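Side-chain contacts in diacylglycerol O-acyltransferase (Marinobacter hydrocarbonoclasticus, PDB 6CHJ), which is a wax ester synthase that probably also transfers the acyl group of acyl-CoA to diacylglycerol, giving triacylglycerol and free CoA: residues B[91-94]-B[95-98]; B[244-247]-B[248-252]; B[258-262]-B[263-267]. All blocks are in the same frame, centred on the assembly; numbering follows the deposited sequence.

Interaction 1: B[91-94]-B[95-98]; sequences GRIR and ELLS
Arg92 occupies the N-cap of helix 93-105, and its carbonyl O takes the amide of Leu96 (N to O 3.0 Å) and, weakly, that of Glu95, while Leu97 N bonds Ile93 O in the next step of the helix. The side chain of Glu95 folds back on this start. With CG anti to its carbonyl carbon (chi1 -75°) and a bend at chi2, the carboxylate comes back beside the N-cap, where OE2 accepts Arg92 N at 3.1 Å through its anti lone pair. The same oxygen lies over one face of the Arg92 guanidinium, 3.4 Å from NE. This salt bridge rests on charge alone, since the oxygen lies well out of the guanidinium plane and no N-H points at it; the planes stand 69° apart. A negative group beside the first turn probably also suits the positive end of the helix dipole. Further on, Arg94 O is gripped twice by Ser98, whose N and OG (2.7 Å from that oxygen) approach from opposite faces of the carbonyl plane. Ile93 CG2 meets Leu97 CD1 at 4.1 Å. The helix is the crossover of a beta-alpha-beta unit between strands 82-86 and 115-121; Leu96 packs on Leu87 and Leu123, and Leu97 on Gln436.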
loop_
_atom_site.group_PDB
_atom_site.type_symbol
_atom_site.label_atom_id
_atom_site.label_comp_id
_atom_site.label_asym_id
_atom_site.label_seq_id
_atom_site.Cartn_x
_atom_site.Cartn_y
_atom_site.Cartn_z
ATOM N N GLY B 91 4.551 -1.003 20.987
ATOM C CA GLY B 91 3.288 -0.297 20.870
ATOM C C GLY B 91 3.282 1.163 21.282
ATOM O O GLY B 91 2.218 1.705 21.602
ATOM N N ARG B 92 4.422 1.828 21.268
ATOM C CA ARG B 92 4.467 3.225 21.680
ATOM C C ARG B 92 4.491 4.141 20.449
ATOM O O ARG B 92 4.236 3.717 19.312
ATOM C CB ARG B 92 5.665 3.461 22.599
ATOM C CG ARG B 92 6.967 3.412 21.871
ATOM C CD ARG B 92 8.118 2.972 22.756
ATOM N NE ARG B 92 9.222 2.468 21.940
ATOM C CZ ARG B 92 10.025 3.236 21.214
ATOM N NH1 ARG B 92 9.859 4.563 21.197
ATOM N NH2 ARG B 92 10.998 2.676 20.503
ATOM N N ILE B 93 4.797 5.420 20.674
ATOM C CA ILE B 93 4.553 6.413 19.637
ATOM C C ILE B 93 5.458 6.174 18.433
ATOM O O ILE B 93 5.015 6.309 17.282
ATOM C CB ILE B 93 4.693 7.836 20.204
ATOM C CG1 ILE B 93 3.602 8.081 21.255
ATOM C CG2 ILE B 93 4.549 8.874 19.083
ATOM C CD1 ILE B 93 2.199 7.588 20.846
ATOM N N ARG B 94 6.718 5.794 18.658
ATOM C CA ARG B 94 7.577 5.480 17.523
ATOM C C ARG B 94 6.932 4.427 16.609
ATOM O O ARG B 94 6.967 4.560 15.381
ATOM C CB ARG B 94 8.950 5.012 18.004
ATOM C CG ARG B 94 9.836 4.500 16.876
ATOM C CD ARG B 94 11.301 4.862 17.064
ATOM N NE ARG B 94 11.699 4.851 18.474
ATOM C CZ ARG B 94 12.932 4.592 18.905
ATOM N NH1 ARG B 94 13.896 4.306 18.030
ATOM N NH2 ARG B 94 13.199 4.613 20.212
ATOM N N GLU B 95 6.284 3.403 17.185
ATOM C CA GLU B 95 5.635 2.395 16.340
ATOM C C GLU B 95 4.387 2.953 15.641
ATOM O O GLU B 95 4.150 2.665 14.458
ATOM C CB GLU B 95 5.296 1.141 17.158
ATOM C CG GLU B 95 6.514 0.265 17.493
ATOM C CD GLU B 95 7.472 0.927 18.488
ATOM O OE1 GLU B 95 8.695 1.015 18.217
ATOM O OE2 GLU B 95 6.988 1.370 19.553
ATOM N N LEU B 96 3.573 3.746 16.342
ATOM C CA LEU B 96 2.386 4.323 15.714
ATOM C C LEU B 96 2.746 5.150 14.489
ATOM O O LEU B 96 1.982 5.184 13.518
ATOM C CB LEU B 96 1.636 5.206 16.692
ATOM C CG LEU B 96 0.387 5.927 16.185
ATOM C CD1 LEU B 96 -0.681 4.963 15.657
ATOM C CD2 LEU B 96 -0.204 6.793 17.307
ATOM N N LEU B 97 3.895 5.835 14.518
ATOM C CA LEU B 97 4.237 6.699 13.404
ATOM C C LEU B 97 4.787 5.891 12.246
ATOM O O LEU B 97 4.550 6.259 11.091
ATOM C CB LEU B 97 5.233 7.774 13.834
ATOM C CG LEU B 97 4.713 8.737 14.915
ATOM C CD1 LEU B 97 5.756 9.788 15.256
ATOM C CD2 LEU B 97 3.390 9.397 14.543
ATOM N N SER B 98 5.495 4.788 12.548
ATOM C CA SER B 98 5.940 3.868 11.504
ATOM C C SER B 98 4.759 3.263 10.785
ATOM O O SER B 98 4.797 3.090 9.559
ATOM C CB SER B 98 6.803 2.755 12.084
ATOM O OG SER B 98 7.670 3.274 13.073
#

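Interaction 2: B[244-247]-B[248-252]; sequences QSWC and LKRIR
The junction where edge strand 239-247 passes directly into helix 248-258 is built by Trp246 and Cys247 meeting the first turn through Arg250 and Ile251. The two short segments make an angle of 56°. Cys247 is the N-cap, and its carbonyl O accepts Ile251 N in a long, weak bond of 3.3 Å; the CB of Arg250 packs against that same oxygen, also at 3.3 Å. From there the arginine chain runs extended, with CG anti to the backbone N (chi1 173°), back alongside the strand to the indole of Trp246. Its NH1 stops 3.8 Å from Trp246 CD1, at the edge of the ring and in its plane, with the ring and guanidinium planes 39° apart. Ile251 CD1 touches Trp246 CB at 4.3 Å. Both side chains pack on Met269 of helix 262-280, and Phe423 meets the indole edge-to-face from the neighbouring strand. An in-plane approach is not a cation-pi stack, and the charge of Arg250 is instead met by helix 437-453, where NH1 bridges to Glu443 and NE to Glu450. Since Trp246 NE1 also donates weakly to Glu443 OE1, the indole and the guanidinium share one anion, which probably helps hold them next to each other.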
loop_
_atom_site.group_PDB
_atom_site.type_symbol
_atom_site.label_atom_id
_atom_site.label_comp_id
_atom_site.label_asym_id
_atom_site.label_seq_id
_atom_site.Cartn_x
_atom_site.Cartn_y
_atom_site.Cartn_z
ATOM N N GLN B 244 3.593 15.576 16.356
ATOM C CA GLN B 244 3.802 15.948 17.753
ATOM C C GLN B 244 2.943 17.163 18.084
ATOM O O GLN B 244 2.562 17.936 17.198
ATOM C CB GLN B 244 5.280 16.241 18.055
ATOM C CG GLN B 244 5.625 16.591 19.519
ATOM C CD GLN B 244 4.947 15.686 20.556
ATOM O OE1 GLN B 244 3.734 15.781 20.814
ATOM N NE2 GLN B 244 5.741 14.801 21.160
ATOM N N SER B 245 2.639 17.303 19.371
ATOM C CA SER B 245 1.839 18.384 19.921
ATOM C C SER B 245 2.719 19.292 20.766
ATOM O O SER B 245 3.663 18.832 21.418
ATOM C CB SER B 245 0.699 17.840 20.794
ATOM O OG SER B 245 -0.339 17.252 20.022
ATOM N N TRP B 246 2.396 20.585 20.758
ATOM C CA TRP B 246 3.048 21.571 21.612
ATOM C C TRP B 246 1.985 22.424 22.290
ATOM O O TRP B 246 0.999 22.816 21.654
ATOM C CB TRP B 246 4.011 22.473 20.817
ATOM C CG TRP B 246 5.360 21.854 20.523
ATOM C CD1 TRP B 246 6.487 22.001 21.241
ATOM C CD2 TRP B 246 5.702 21.009 19.411
ATOM N NE1 TRP B 246 7.527 21.319 20.651
ATOM C CE2 TRP B 246 7.063 20.684 19.536
ATOM C CE3 TRP B 246 4.985 20.498 18.330
ATOM C CZ2 TRP B 246 7.728 19.856 18.631
ATOM C CZ3 TRP B 246 5.644 19.673 17.425
ATOM C CH2 TRP B 246 7.000 19.357 17.584
ATOM N N CYS B 247 2.194 22.737 23.572
ATOM C CA CYS B 247 1.160 23.442 24.322
ATOM C C CYS B 247 1.031 24.881 23.848
ATOM O O CYS B 247 2.028 25.595 23.713
ATOM C CB CYS B 247 1.442 23.430 25.821
ATOM S SG CYS B 247 0.255 24.515 26.678
ATOM N N LEU B 248 -0.211 25.315 23.640
ATOM C CA LEU B 248 -0.479 26.649 23.106
ATOM C C LEU B 248 0.038 27.757 24.032
ATOM O O LEU B 248 0.767 28.653 23.587
ATOM C CB LEU B 248 -1.980 26.803 22.867
ATOM C CG LEU B 248 -2.489 27.784 21.825
ATOM C CD1 LEU B 248 -1.497 27.922 20.678
ATOM C CD2 LEU B 248 -3.860 27.330 21.330
ATOM N N LYS B 249 -0.331 27.730 25.323
ATOM C CA LYS B 249 0.047 28.857 26.182
ATOM C C LYS B 249 1.551 28.935 26.367
ATOM O O LYS B 249 2.099 30.031 26.549
ATOM C CB LYS B 249 -0.665 28.806 27.547
ATOM C CG LYS B 249 -0.051 29.784 28.601
ATOM C CD LYS B 249 -0.052 31.286 28.146
ATOM C CE LYS B 249 1.021 32.122 28.889
ATOM N NZ LYS B 249 1.254 33.485 28.306
ATOM N N ARG B 250 2.241 27.801 26.284
ATOM C CA ARG B 250 3.693 27.871 26.172
ATOM C C ARG B 250 4.098 28.749 24.993
ATOM O O ARG B 250 4.999 29.586 25.107
ATOM C CB ARG B 250 4.276 26.465 26.029
ATOM C CG ARG B 250 5.745 26.444 25.736
ATOM C CD ARG B 250 6.344 25.025 25.807
ATOM N NE ARG B 250 7.786 25.107 25.571
ATOM C CZ ARG B 250 8.531 24.166 25.005
ATOM N NH1 ARG B 250 7.980 23.028 24.596
ATOM N NH2 ARG B 250 9.839 24.372 24.854
ATOM N N ILE B 251 3.398 28.613 23.867
ATOM C CA ILE B 251 3.730 29.379 22.669
ATOM C C ILE B 251 3.225 30.813 22.785
ATOM O O ILE B 251 3.862 31.751 22.293
ATOM C CB ILE B 251 3.158 28.660 21.426
ATOM C CG1 ILE B 251 4.020 27.459 21.047
ATOM C CG2 ILE B 251 2.995 29.591 20.240
ATOM C CD1 ILE B 251 3.411 26.639 19.896
ATOM N N ARG B 252 2.073 31.011 23.421
ATOM C CA ARG B 252 1.594 32.372 23.649
ATOM C C ARG B 252 2.558 33.160 24.538
ATOM O O ARG B 252 2.804 34.346 24.295
ATOM C CB ARG B 252 0.194 32.345 24.256
ATOM C CG ARG B 252 -0.891 32.711 23.266
ATOM C CD ARG B 252 -2.243 32.744 23.946
ATOM N NE ARG B 252 -3.085 31.590 23.622
ATOM C CZ ARG B 252 -3.291 30.565 24.445
ATOM N NH1 ARG B 252 -2.704 30.535 25.634
ATOM N NH2 ARG B 252 -4.082 29.566 24.080
#

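Interaction 3: B[258-262]-B[263-267]; sequences YGTTV and NDVVT
Thr261 holds OG1 between its backbone N and carbonyl carbon (chi1 76°), and Asp264 turns CG beside its own N (chi1 -62°), which brings hydroxyl and carboxylate together in a capping box at the start of helix 262-280. The exchange is reciprocal. Thr261 OG1 accepts Asp264 N at 3.0 Å, while Asp264 OD2 takes Thr261 N, also at 3.0 Å, through its anti lone pair. Thr261 OG1 is in turn a donor to OD2 at 2.6 Å, but it reaches that oxygen from above the carboxylate plane, 77° out of it. Two bonds from one residue, arriving from different directions, thus restrain the rotation of the carboxylate. His330 and Met333 of helix 322-338 pack against this aspartate. The box follows closely on a Schellman motif at Gly259, whose positive phi ends helix 248-258, so that one helix is closed and the next opened within a few residues. Inside the new helix Val266 N bonds Val262 O almost straight, and the side chains of these two valines run side by side, CG1 of Val262 4.2 Å from CG2 of Val266. The side chains of Thr260 and Val265 cross at about a right angle, with Thr260 OG1 3.5 Å from Val265 CG2.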
loop_
_atom_site.group_PDB
_atom_site.type_symbol
_atom_site.label_atom_id
_atom_site.label_comp_id
_atom_site.label_asym_id
_atom_site.label_seq_id
_atom_site.Cartn_x
_atom_site.Cartn_y
_atom_site.Cartn_z
ATOM N N TYR B 258 7.928 38.621 22.802
ATOM C CA TYR B 258 8.462 39.207 21.580
ATOM C C TYR B 258 7.450 40.081 20.854
ATOM O O TYR B 258 7.773 40.618 19.792
ATOM C CB TYR B 258 8.945 38.103 20.624
ATOM C CG TYR B 258 10.135 37.303 21.116
ATOM C CD1 TYR B 258 11.427 37.651 20.764
ATOM C CD2 TYR B 258 9.954 36.191 21.922
ATOM C CE1 TYR B 258 12.498 36.924 21.206
ATOM C CE2 TYR B 258 11.012 35.464 22.369
ATOM C CZ TYR B 258 12.280 35.821 22.011
ATOM O OH TYR B 258 13.337 35.066 22.468
ATOM N N GLY B 259 6.237 40.224 21.379
ATOM C CA GLY B 259 5.236 40.980 20.648
ATOM C C GLY B 259 4.968 40.435 19.261
ATOM O O GLY B 259 4.897 41.208 18.299
ATOM N N THR B 260 4.825 39.116 19.129
ATOM C CA THR B 260 4.461 38.482 17.866
ATOM C C THR B 260 3.163 37.707 18.042
ATOM O O THR B 260 2.608 37.637 19.140
ATOM C CB THR B 260 5.561 37.544 17.362
ATOM O OG1 THR B 260 5.639 36.399 18.226
ATOM C CG2 THR B 260 6.923 38.267 17.285
ATOM N N THR B 261 2.681 37.131 16.938
ATOM C CA THR B 261 1.460 36.334 16.906
ATOM C C THR B 261 1.794 34.860 17.098
ATOM O O THR B 261 2.960 34.458 17.070
ATOM C CB THR B 261 0.721 36.505 15.583
ATOM O OG1 THR B 261 1.403 35.749 14.580
ATOM C CG2 THR B 261 0.691 37.958 15.148
ATOM N N VAL B 262 0.754 34.041 17.296
ATOM C CA VAL B 262 0.971 32.597 17.362
ATOM C C VAL B 262 1.480 32.075 16.023
ATOM O O VAL B 262 2.472 31.339 15.965
ATOM C CB VAL B 262 -0.306 31.856 17.802
ATOM C CG1 VAL B 262 -0.064 30.343 17.774
ATOM C CG2 VAL B 262 -0.710 32.278 19.218
ATOM N N ASN B 263 0.833 32.481 14.926
ATOM C CA ASN B 263 1.260 32.040 13.600
ATOM C C ASN B 263 2.736 32.332 13.353
ATOM O O ASN B 263 3.424 31.547 12.689
ATOM C CB ASN B 263 0.405 32.697 12.517
ATOM C CG ASN B 263 -0.699 31.786 12.019
ATOM O OD1 ASN B 263 -0.744 31.431 10.837
ATOM N ND2 ASN B 263 -1.600 31.396 12.922
ATOM N N ASP B 264 3.240 33.464 13.862
ATOM C CA ASP B 264 4.649 33.795 13.671
ATOM C C ASP B 264 5.543 32.785 14.379
ATOM O O ASP B 264 6.500 32.270 13.792
ATOM C CB ASP B 264 4.951 35.209 14.185
ATOM C CG ASP B 264 4.188 36.289 13.440
ATOM O OD1 ASP B 264 4.225 36.304 12.189
ATOM O OD2 ASP B 264 3.543 37.122 14.113
ATOM N N VAL B 265 5.255 32.497 15.651
ATOM C CA VAL B 265 6.122 31.599 16.410
ATOM C C VAL B 265 6.155 30.211 15.770
ATOM O O VAL B 265 7.223 29.600 15.622
ATOM C CB VAL B 265 5.670 31.528 17.880
ATOM C CG1 VAL B 265 6.469 30.452 18.624
ATOM C CG2 VAL B 265 5.806 32.891 18.556
ATOM N N VAL B 266 4.992 29.697 15.375
ATOM C CA VAL B 266 4.933 28.359 14.810
ATOM C C VAL B 266 5.666 28.302 13.469
ATOM O O VAL B 266 6.304 27.289 13.135
ATOM C CB VAL B 266 3.462 27.931 14.698
ATOM C CG1 VAL B 266 3.381 26.619 14.039
ATOM C CG2 VAL B 266 2.808 27.860 16.090
ATOM N N THR B 267 5.622 29.389 12.696
ATOM C CA THR B 267 6.409 29.450 11.466
ATOM C C THR B 267 7.897 29.511 11.781
ATOM O O THR B 267 8.717 28.902 11.082
ATOM C CB THR B 267 5.974 30.657 10.630
ATOM O OG1 THR B 267 4.584 30.520 10.291
ATOM C CG2 THR B 267 6.800 30.751 9.342
#

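Overall arrangement
All three contacts show how a helix is started, and each solves the problem differently: a glutamate reaching back in interaction 1, a strand passing without a loop into the helix in interaction 2, a reciprocal box in interaction 3. Interactions 2 and 3 touch, their centres 12 Å apart, because helices 248-258 and 262-280 are consecutive and pack together; Ile251 CG2 lies 3.9 Å from Val265 CG1, and Leu248 CD1 4.0 Å from Val262 CG1. Interaction 1 stands apart beside the sheet of strands 82-86 and 115-121, not that of strand 239-247, its nearest atoms about 6 Å from interaction 2 and about 17 Å from interaction 3. None of the six segments contains the HHxxxDG motif characteristic of this acyltransferase family.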